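Local coordinates for protein CurF (Lyngbya majuscula, PDB 5DP2) that probably catalyses NADPH-dependent formation of the cyclopropane ring during curacin A biosynthesis, as an unusual member of the enoyl reductase family, at residues Arg14-Ser17 and Lys22-Thr25; Met27-Arg32 and Arg67-Ile72; Lys314-Glu319 and Phe325-His330. All coordinates share one frame; numbering follows the deposited sequence.

Contact 1 (Arg14-Ser17 and Lys22-Thr25); sequences RIPS and KNLT
I15 lays its CG2 methyl alongside CD2 of L24, 3.7 Å away, the two aliphatic chains lying side by side and pointing the same way. The torsions account for the pairing. I15 CG1 sits between the backbone N and the carbonyl carbon (chi1 55°), which turns the longer branch from L24 and leaves the short CG2 branch to meet it. Both residues are buried; CD1 of L24 packs on F325, and the leucine also touches V322 of the same helix and F80.

One residue further out, the P16 ring crosses the N23 side chain at about a right angle, with CD of P16 3.8 Å from CB of N23. The same CD lies 3.4 Å from the backbone O of N23. The N23 amide reaches S17 through a water, which accepts from ND2 of N23 at 3.2 Å and donates to O of S17 at 2.8 Å.

At the other end the backbones of R14 and T25 form an antiparallel hydrogen-bonded pair. N of R14 donates to O of T25 at 2.9 Å, and N of T25 returns a bond of 2.9 Å to O of R14. The latter carbonyl also receives a CA-H...O contact from L24. The guanidinium of R14 turns from this pair, its chain bent at chi2 and chi3, and bonds Q12 and the backbone O of E76.

This pair closes the two-stranded antiparallel sheet 11-14/25-28, a beta hairpin whose connection carries the remaining contacts. Direct bonding between the two segments is thus confined to the paired backbones, while the connecting residues meet through van der Waals contacts and one water; the paired amides probably fix the register at R14 and T25, whereas at the N23 end the amide reaches S17 only through solvent.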
loop_
_atom_site.group_PDB
_atom_site.type_symbol
_atom_site.label_atom_id
_atom_site.label_comp_id
_atom_site.label_asym_id
_atom_site.label_seq_id
_atom_site.Cartn_x
_atom_site.Cartn_y
_atom_site.Cartn_z
ATOM N N ARG A 14 -11.736 -12.942 9.935
ATOM C CA ARG A 14 -13.073 -12.404 9.782
ATOM C C ARG A 14 -13.434 -11.561 10.996
ATOM O O ARG A 14 -12.748 -11.605 12.017
ATOM C CB ARG A 14 -14.097 -13.554 9.610
ATOM C CG ARG A 14 -13.854 -14.443 8.392
ATOM C CD ARG A 14 -14.187 -13.774 7.069
ATOM N NE ARG A 14 -15.638 -13.838 6.789
ATOM C CZ ARG A 14 -16.230 -14.936 6.308
ATOM N NH1 ARG A 14 -15.532 -15.973 5.895
ATOM N NH2 ARG A 14 -17.556 -14.986 6.225
ATOM N N ILE A 15 -14.529 -10.821 10.873
ATOM C CA ILE A 15 -15.112 -10.083 11.992
ATOM C C ILE A 15 -16.617 -10.353 12.048
ATOM O O ILE A 15 -17.252 -10.583 11.022
ATOM C CB ILE A 15 -14.862 -8.565 11.883
ATOM C CG1 ILE A 15 -15.344 -7.993 10.552
ATOM C CG2 ILE A 15 -13.402 -8.239 12.134
ATOM C CD1 ILE A 15 -15.289 -6.482 10.458
ATOM N N PRO A 16 -17.211 -10.210 13.249
ATOM C CA PRO A 16 -18.654 -10.363 13.371
ATOM C C PRO A 16 -19.409 -9.069 13.107
ATOM O O PRO A 16 -20.628 -9.100 12.859
ATOM C CB PRO A 16 -18.827 -10.780 14.828
ATOM C CG PRO A 16 -17.690 -10.136 15.543
ATOM C CD PRO A 16 -16.548 -10.245 14.563
ATOM N N SER A 17 -18.724 -7.936 13.213
ATOM C CA SER A 17 -19.349 -6.615 13.242
ATOM C C SER A 17 -18.180 -5.625 13.223
ATOM O O SER A 17 -17.029 -6.003 13.489
ATOM C CB SER A 17 -20.198 -6.398 14.497
ATOM O OG SER A 17 -19.429 -6.615 15.666
ATOM N N LYS A 22 -10.255 -6.004 18.491
ATOM C CA LYS A 22 -10.206 -7.258 19.237
ATOM C C LYS A 22 -11.184 -8.284 18.703
ATOM O O LYS A 22 -11.100 -9.462 19.054
ATOM C CB LYS A 22 -10.402 -7.049 20.736
ATOM C CG LYS A 22 -11.815 -6.666 21.130
ATOM C CD LYS A 22 -11.936 -6.201 22.578
ATOM C CE LYS A 22 -12.146 -7.351 23.538
ATOM N NZ LYS A 22 -12.289 -6.839 24.935
ATOM N N ASN A 23 -12.147 -7.872 17.887
ATOM C CA ASN A 23 -13.078 -8.843 17.323
ATOM C C ASN A 23 -12.577 -9.563 16.060
ATOM O O ASN A 23 -13.268 -10.463 15.548
ATOM C CB ASN A 23 -14.428 -8.205 17.032
ATOM C CG ASN A 23 -15.182 -7.779 18.278
ATOM O OD1 ASN A 23 -15.185 -8.467 19.305
ATOM N ND2 ASN A 23 -15.888 -6.670 18.161
ATOM N N LEU A 24 -11.377 -9.236 15.583
ATOM C CA LEU A 24 -10.753 -10.037 14.517
ATOM C C LEU A 24 -10.584 -11.474 15.030
ATOM O O LEU A 24 -10.069 -11.684 16.120
ATOM C CB LEU A 24 -9.393 -9.446 14.171
ATOM C CG LEU A 24 -9.444 -8.183 13.310
ATOM C CD1 LEU A 24 -8.144 -7.405 13.412
ATOM C CD2 LEU A 24 -9.761 -8.542 11.862
ATOM N N THR A 25 -10.992 -12.440 14.204
ATOM C CA THR A 25 -11.116 -13.839 14.566
ATOM C C THR A 25 -10.625 -14.718 13.405
ATOM O O THR A 25 -11.011 -14.478 12.272
ATOM C CB THR A 25 -12.621 -14.135 14.825
ATOM O OG1 THR A 25 -13.139 -13.239 15.828
ATOM C CG2 THR A 25 -12.854 -15.585 15.228
HETATM O O HOH W 1 -15.260 -5.139 15.418
#

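Contact 2 (Met27-Arg32 and Arg67-Ile72); sequences MPQERR and RYRSGI
Q29 and R69 approach from opposite directions, and their polar ends make the one direct hydrogen bond of the contact: NH1 of R69 donates to OE1 of Q29 at 2.8 Å, a bent bond with an N-H...O angle of 137°. The acceptor is met on a lone pair in its carbonyl plane and lies at the guanidinium edge, although the amide and guanidinium planes stand 82° apart. With its chain bent at chi2 (-79°), Q29 also directs NE2 to the backbone O of P28, 3.0 Å away and above that carbonyl plane, so both ends of the amide are engaged. Segment 27-32 leaves the strand 25-28 of the two-stranded sheet, whereas R69 comes from the loop between helix 50-57 and strand 83-91; Q12 of strand 11-14 takes a further bond from R69 NH1. With an alanine here, NH1 of R69 would probably lose one of its acceptors and the bridging water its own, leaving that water held by R69 NH2 alone among the two segments. The solvent side is looser. There a water donates to OE1 of Q29 and accepts from NH2 of R69 at 2.9 Å, and exposed R32, extended from CG to NE, brings its NH2 within 3.3 Å of NH2 of R69, two donors of like charge that do not bond.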
loop_
_atom_site.group_PDB
_atom_site.type_symbol
_atom_site.label_atom_id
_atom_site.label_comp_id
_atom_site.label_asym_id
_atom_site.label_seq_id
_atom_site.Cartn_x
_atom_site.Cartn_y
_atom_site.Cartn_z
ATOM N N MET A 27 -11.523 -17.678 11.574
ATOM C CA MET A 27 -12.697 -18.533 11.421
ATOM C C MET A 27 -12.352 -19.800 10.659
ATOM O O MET A 27 -11.626 -19.758 9.658
ATOM C CB MET A 27 -13.791 -17.785 10.693
ATOM C CG MET A 27 -14.385 -16.674 11.538
ATOM S SD MET A 27 -15.184 -17.214 13.060
ATOM C CE MET A 27 -16.771 -17.781 12.448
ATOM N N PRO A 28 -12.872 -20.944 11.106
ATOM C CA PRO A 28 -12.628 -22.193 10.366
ATOM C C PRO A 28 -13.110 -22.110 8.915
ATOM O O PRO A 28 -14.116 -21.469 8.614
ATOM C CB PRO A 28 -13.456 -23.219 11.163
ATOM C CG PRO A 28 -13.602 -22.620 12.524
ATOM C CD PRO A 28 -13.721 -21.162 12.295
ATOM N N GLN A 29 -12.386 -22.795 8.018
ATOM C CA GLN A 29 -12.722 -22.868 6.610
ATOM C C GLN A 29 -12.608 -24.289 6.101
ATOM O O GLN A 29 -11.781 -25.044 6.578
ATOM C CB GLN A 29 -11.739 -21.997 5.805
ATOM C CG GLN A 29 -11.815 -20.521 6.140
ATOM C CD GLN A 29 -12.982 -19.868 5.470
ATOM O OE1 GLN A 29 -12.906 -19.509 4.305
ATOM N NE2 GLN A 29 -14.054 -19.661 6.200
ATOM N N GLU A 30 -13.379 -24.603 5.066
ATOM C CA GLU A 30 -13.151 -25.841 4.335
ATOM C C GLU A 30 -11.965 -25.675 3.365
ATOM O O GLU A 30 -11.617 -24.566 2.910
ATOM C CB GLU A 30 -14.419 -26.265 3.597
ATOM C CG GLU A 30 -15.586 -26.486 4.551
ATOM C CD GLU A 30 -15.395 -27.681 5.488
ATOM O OE1 GLU A 30 -14.926 -28.746 5.026
ATOM O OE2 GLU A 30 -15.719 -27.560 6.694
ATOM N N ARG A 31 -11.293 -26.783 3.121
ATOM C CA ARG A 31 -10.272 -26.862 2.108
ATOM C C ARG A 31 -11.035 -27.159 0.797
ATOM O O ARG A 31 -11.855 -28.062 0.758
ATOM C CB ARG A 31 -9.272 -27.987 2.448
ATOM C CG ARG A 31 -8.036 -28.065 1.551
ATOM C CD ARG A 31 -7.021 -26.940 1.794
ATOM N NE ARG A 31 -5.951 -26.942 0.797
ATOM C CZ ARG A 31 -4.835 -27.662 0.853
ATOM N NH1 ARG A 31 -4.568 -28.438 1.892
ATOM N NH2 ARG A 31 -3.957 -27.581 -0.135
ATOM N N ARG A 32 -10.775 -26.396 -0.246
ATOM C CA ARG A 32 -11.349 -26.595 -1.563
ATOM C C ARG A 32 -10.249 -27.039 -2.512
ATOM O O ARG A 32 -9.065 -26.865 -2.227
ATOM C CB ARG A 32 -11.936 -25.277 -2.092
ATOM C CG ARG A 32 -13.092 -24.689 -1.305
ATOM C CD ARG A 32 -13.601 -23.414 -1.968
ATOM N NE ARG A 32 -14.730 -22.853 -1.235
ATOM C CZ ARG A 32 -15.409 -21.775 -1.607
ATOM N NH1 ARG A 32 -15.073 -21.105 -2.707
ATOM N NH2 ARG A 32 -16.416 -21.350 -0.868
ATOM N N ARG A 67 -13.823 -7.872 -1.872
ATOM C CA ARG A 67 -13.500 -7.859 -0.444
ATOM C C ARG A 67 -14.509 -8.605 0.436
ATOM O O ARG A 67 -14.302 -8.685 1.633
ATOM C CB ARG A 67 -13.328 -6.439 0.073
ATOM C CG ARG A 67 -12.034 -5.734 -0.369
ATOM C CD ARG A 67 -10.763 -6.322 0.213
ATOM N NE ARG A 67 -10.740 -6.382 1.679
ATOM C CZ ARG A 67 -10.567 -5.340 2.491
ATOM N NH1 ARG A 67 -10.253 -4.138 2.043
ATOM N NH2 ARG A 67 -10.685 -5.526 3.816
ATOM N N TYR A 68 -15.584 -9.152 -0.168
ATOM C CA TYR A 68 -16.623 -9.834 0.601
ATOM C C TYR A 68 -16.872 -11.230 0.095
ATOM O O TYR A 68 -16.980 -11.464 -1.121
ATOM C CB TYR A 68 -17.933 -9.042 0.538
ATOM C CG TYR A 68 -17.849 -7.672 1.160
ATOM C CD1 TYR A 68 -18.093 -7.497 2.518
ATOM C CD2 TYR A 68 -17.557 -6.543 0.414
ATOM C CE1 TYR A 68 -18.075 -6.256 3.102
ATOM C CE2 TYR A 68 -17.537 -5.291 0.990
ATOM C CZ TYR A 68 -17.820 -5.136 2.328
ATOM O OH TYR A 68 -17.865 -3.897 2.950
ATOM N N ARG A 69 -17.058 -12.174 1.015
ATOM C CA ARG A 69 -17.446 -13.514 0.620
ATOM C C ARG A 69 -18.765 -13.488 -0.148
ATOM O O ARG A 69 -19.729 -12.846 0.268
ATOM C CB ARG A 69 -17.577 -14.410 1.856
ATOM C CG ARG A 69 -16.275 -14.628 2.614
ATOM C CD ARG A 69 -15.144 -15.195 1.749
ATOM N NE ARG A 69 -15.482 -16.468 1.122
ATOM C CZ ARG A 69 -15.198 -17.655 1.644
ATOM N NH1 ARG A 69 -14.538 -17.770 2.788
ATOM N NH2 ARG A 69 -15.586 -18.762 1.016
ATOM N N SER A 70 -18.760 -14.202 -1.294
ATOM C CA SER A 70 -19.886 -14.274 -2.232
ATOM C C SER A 70 -20.238 -12.957 -2.877
ATOM O O SER A 70 -21.234 -12.850 -3.590
ATOM C CB SER A 70 -21.131 -14.870 -1.579
ATOM O OG SER A 70 -20.930 -16.224 -1.306
ATOM N N GLY A 71 -19.413 -11.928 -2.646
ATOM C CA GLY A 71 -19.678 -10.612 -3.185
ATOM C C GLY A 71 -20.845 -9.903 -2.528
ATOM O O GLY A 71 -21.358 -8.961 -3.087
ATOM N N ILE A 72 -21.254 -10.363 -1.343
ATOM C CA ILE A 72 -22.402 -9.812 -0.626
ATOM C C ILE A 72 -21.878 -8.932 0.518
ATOM O O ILE A 72 -21.154 -9.396 1.413
ATOM C CB ILE A 72 -23.342 -10.923 -0.120
ATOM C CG1 ILE A 72 -23.949 -11.647 -1.315
ATOM C CG2 ILE A 72 -24.422 -10.339 0.784
ATOM C CD1 ILE A 72 -24.791 -12.838 -0.942
HETATM O O HOH W 2 -14.551 -21.202 2.120
#

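Contact 3 (Lys314-Glu319 and Phe325-His330); sequences KVFPSE and FRHLQH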
loop_
_atom_site.group_PDB
_atom_site.type_symbol
_atom_site.label_atom_id
_atom_site.label_comp_id
_atom_site.label_asym_id
_atom_site.label_seq_id
_atom_site.Cartn_x
_atom_site.Cartn_y
_atom_site.Cartn_z
ATOM N N LYS A 314 8.293 -5.277 10.576
ATOM C CA LYS A 314 8.163 -5.947 11.855
ATOM C C LYS A 314 7.213 -7.136 11.669
ATOM O O LYS A 314 6.120 -6.957 11.102
ATOM C CB LYS A 314 7.631 -5.016 12.940
ATOM C CG LYS A 314 7.574 -5.734 14.292
ATOM C CD LYS A 314 7.173 -4.837 15.443
ATOM C CE LYS A 314 6.953 -5.620 16.705
ATOM N NZ LYS A 314 8.242 -6.049 17.287
ATOM N N VAL A 315 7.643 -8.309 12.127
ATOM C CA VAL A 315 6.862 -9.536 11.954
ATOM C C VAL A 315 6.039 -9.833 13.207
ATOM O O VAL A 315 6.517 -9.692 14.348
ATOM C CB VAL A 315 7.774 -10.731 11.653
ATOM C CG1 VAL A 315 7.029 -12.062 11.668
ATOM C CG2 VAL A 315 8.480 -10.557 10.338
ATOM N N PHE A 316 4.788 -10.259 12.981
ATOM C CA PHE A 316 3.928 -10.820 13.998
ATOM C C PHE A 316 3.474 -12.192 13.542
ATOM O O PHE A 316 3.097 -12.356 12.370
ATOM C CB PHE A 316 2.662 -9.954 14.192
ATOM C CG PHE A 316 2.921 -8.616 14.830
ATOM C CD1 PHE A 316 3.447 -7.570 14.109
ATOM C CD2 PHE A 316 2.590 -8.383 16.151
ATOM C CE1 PHE A 316 3.685 -6.335 14.697
ATOM C CE2 PHE A 316 2.841 -7.152 16.746
ATOM C CZ PHE A 316 3.382 -6.132 16.016
ATOM N N PRO A 317 3.432 -13.186 14.430
ATOM C CA PRO A 317 2.817 -14.459 14.051
ATOM C C PRO A 317 1.297 -14.290 13.929
ATOM O O PRO A 317 0.699 -13.409 14.525
ATOM C CB PRO A 317 3.188 -15.363 15.226
ATOM C CG PRO A 317 3.224 -14.422 16.398
ATOM C CD PRO A 317 3.840 -13.164 15.848
ATOM N N SER A 318 0.669 -15.206 13.189
ATOM C CA SER A 318 -0.761 -15.139 12.957
ATOM C C SER A 318 -1.599 -15.111 14.232
ATOM O O SER A 318 -2.644 -14.442 14.257
ATOM C CB SER A 318 -1.221 -16.314 12.091
ATOM O OG SER A 318 -0.932 -17.558 12.721
ATOM N N GLU A 319 -1.154 -15.795 15.285
ATOM C CA GLU A 319 -1.923 -15.765 16.523
ATOM C C GLU A 319 -1.972 -14.377 17.161
ATOM O O GLU A 319 -2.864 -14.121 17.970
ATOM C CB GLU A 319 -1.441 -16.814 17.528
ATOM C CG GLU A 319 -0.033 -16.629 18.091
ATOM C CD GLU A 319 1.106 -17.288 17.303
ATOM O OE1 GLU A 319 0.918 -17.637 16.111
ATOM O OE2 GLU A 319 2.203 -17.443 17.901
ATOM N N PHE A 325 -2.514 -5.504 13.913
ATOM C CA PHE A 325 -3.382 -4.419 13.504
ATOM C C PHE A 325 -3.241 -3.224 14.444
ATOM O O PHE A 325 -3.214 -2.074 13.999
ATOM C CB PHE A 325 -4.865 -4.851 13.431
ATOM C CG PHE A 325 -5.304 -5.495 12.118
ATOM C CD1 PHE A 325 -4.801 -6.706 11.688
ATOM C CD2 PHE A 325 -6.279 -4.895 11.341
ATOM C CE1 PHE A 325 -5.241 -7.280 10.494
ATOM C CE2 PHE A 325 -6.737 -5.462 10.155
ATOM C CZ PHE A 325 -6.222 -6.679 9.737
ATOM N N ARG A 326 -3.140 -3.487 15.753
ATOM C CA ARG A 326 -2.996 -2.396 16.726
ATOM C C ARG A 326 -1.683 -1.656 16.565
ATOM O O ARG A 326 -1.622 -0.439 16.787
ATOM C CB ARG A 326 -3.112 -2.939 18.152
ATOM C CG ARG A 326 -4.516 -3.184 18.612
ATOM C CD ARG A 326 -4.540 -3.732 20.019
ATOM N NE ARG A 326 -5.927 -3.834 20.428
ATOM C CZ ARG A 326 -6.403 -4.716 21.297
ATOM N NH1 ARG A 326 -5.581 -5.566 21.904
ATOM N NH2 ARG A 326 -7.704 -4.731 21.600
ATOM N N HIS A 327 -0.631 -2.375 16.170
ATOM C CA HIS A 327 0.688 -1.766 15.972
ATOM C C HIS A 327 0.577 -0.690 14.897
ATOM O O HIS A 327 1.164 0.386 14.989
ATOM C CB HIS A 327 1.696 -2.857 15.624
ATOM C CG HIS A 327 3.130 -2.437 15.692
ATOM N ND1 HIS A 327 3.881 -2.456 16.844
ATOM C CD2 HIS A 327 3.974 -2.062 14.700
ATOM C CE1 HIS A 327 5.123 -2.095 16.556
ATOM N NE2 HIS A 327 5.197 -1.834 15.263
ATOM N N LEU A 328 -0.187 -0.992 13.835
ATOM C CA LEU A 328 -0.423 -0.026 12.755
ATOM C C LEU A 328 -1.391 1.074 13.192
ATOM O O LEU A 328 -1.133 2.256 12.950
ATOM C CB LEU A 328 -0.925 -0.765 11.492
ATOM C CG LEU A 328 -1.046 0.113 10.262
ATOM C CD1 LEU A 328 0.208 0.913 9.941
ATOM C CD2 LEU A 328 -1.470 -0.745 9.092
ATOM N N GLN A 329 -2.468 0.710 13.889
ATOM C CA GLN A 329 -3.414 1.718 14.379
ATOM C C GLN A 329 -2.734 2.780 15.245
ATOM O O GLN A 329 -3.012 3.968 15.088
ATOM C CB GLN A 329 -4.493 1.039 15.201
ATOM C CG GLN A 329 -5.523 1.995 15.772
ATOM C CD GLN A 329 -6.398 1.377 16.855
ATOM O OE1 GLN A 329 -6.022 0.383 17.497
ATOM N NE2 GLN A 329 -7.559 1.972 17.077
ATOM N N HIS A 330 -1.867 2.337 16.156
ATOM C CA HIS A 330 -1.136 3.234 17.064
ATOM C C HIS A 330 0.128 3.810 16.439
ATOM O O HIS A 330 0.832 4.574 17.079
ATOM C CB HIS A 330 -0.812 2.502 18.369
ATOM C CG HIS A 330 -2.009 2.138 19.180
ATOM N ND1 HIS A 330 -3.151 2.909 19.223
ATOM C CD2 HIS A 330 -2.247 1.062 19.957
ATOM C CE1 HIS A 330 -4.045 2.313 19.987
ATOM N NE2 HIS A 330 -3.513 1.201 20.458
#
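H327, on helix 321-329, meets F316 and K314 of strand 313-317 and carries the helix side of the contact alone. Its CG stands anti to the backbone N (chi1 -167°), which carries the imidazole out from the helix to the strand. F316 meets it in an edge-to-face stack: the edge of F316 is directed at one face of the imidazole, with centroids 5.3 Å apart and planes at 62°. CZ of F316 is the touching atom, 3.7 Å from CG of H327 and 3.7 Å from CB of H327. Near the far end of the imidazole, K314 crosses at about a right angle, its CD methylene 3.6 Å from NE2 of H327. L328, next in the helix, touches the bound NADP and packs on I337. The contact joins the strand and helix of the beta-alpha-beta unit 313-317, 321-329, 336-340. No hydrogen bond crosses it; it rests on van der Waals contact of ring and methylene surfaces, and with K314 NZ 5.6 Å from NE2 of H327, the lysine would tend to disfavour a protonated imidazole.

How the contacts relate
The three contacts follow one another in series along the chain, each closing before the next opens. Contacts 1 and 2 share the small sheet of strands 11-14 and 25-28; their centres lie about 14 Å apart, and R14 joins them, NH1 packing on CG of R69. Contact 3, in the beta-alpha-beta unit near the carboxyl end, is centred about 15 Å from the centre of contact 1 and meets it where L24 CD1 packs on CG of F325. Contacts 2 and 3 do not touch, being about 23 Å apart between centres. Contact 1 therefore lies against both neighbours, linking the amino-terminal hairpin to helix 321-329, which also supplies L328 to the NADP pocket.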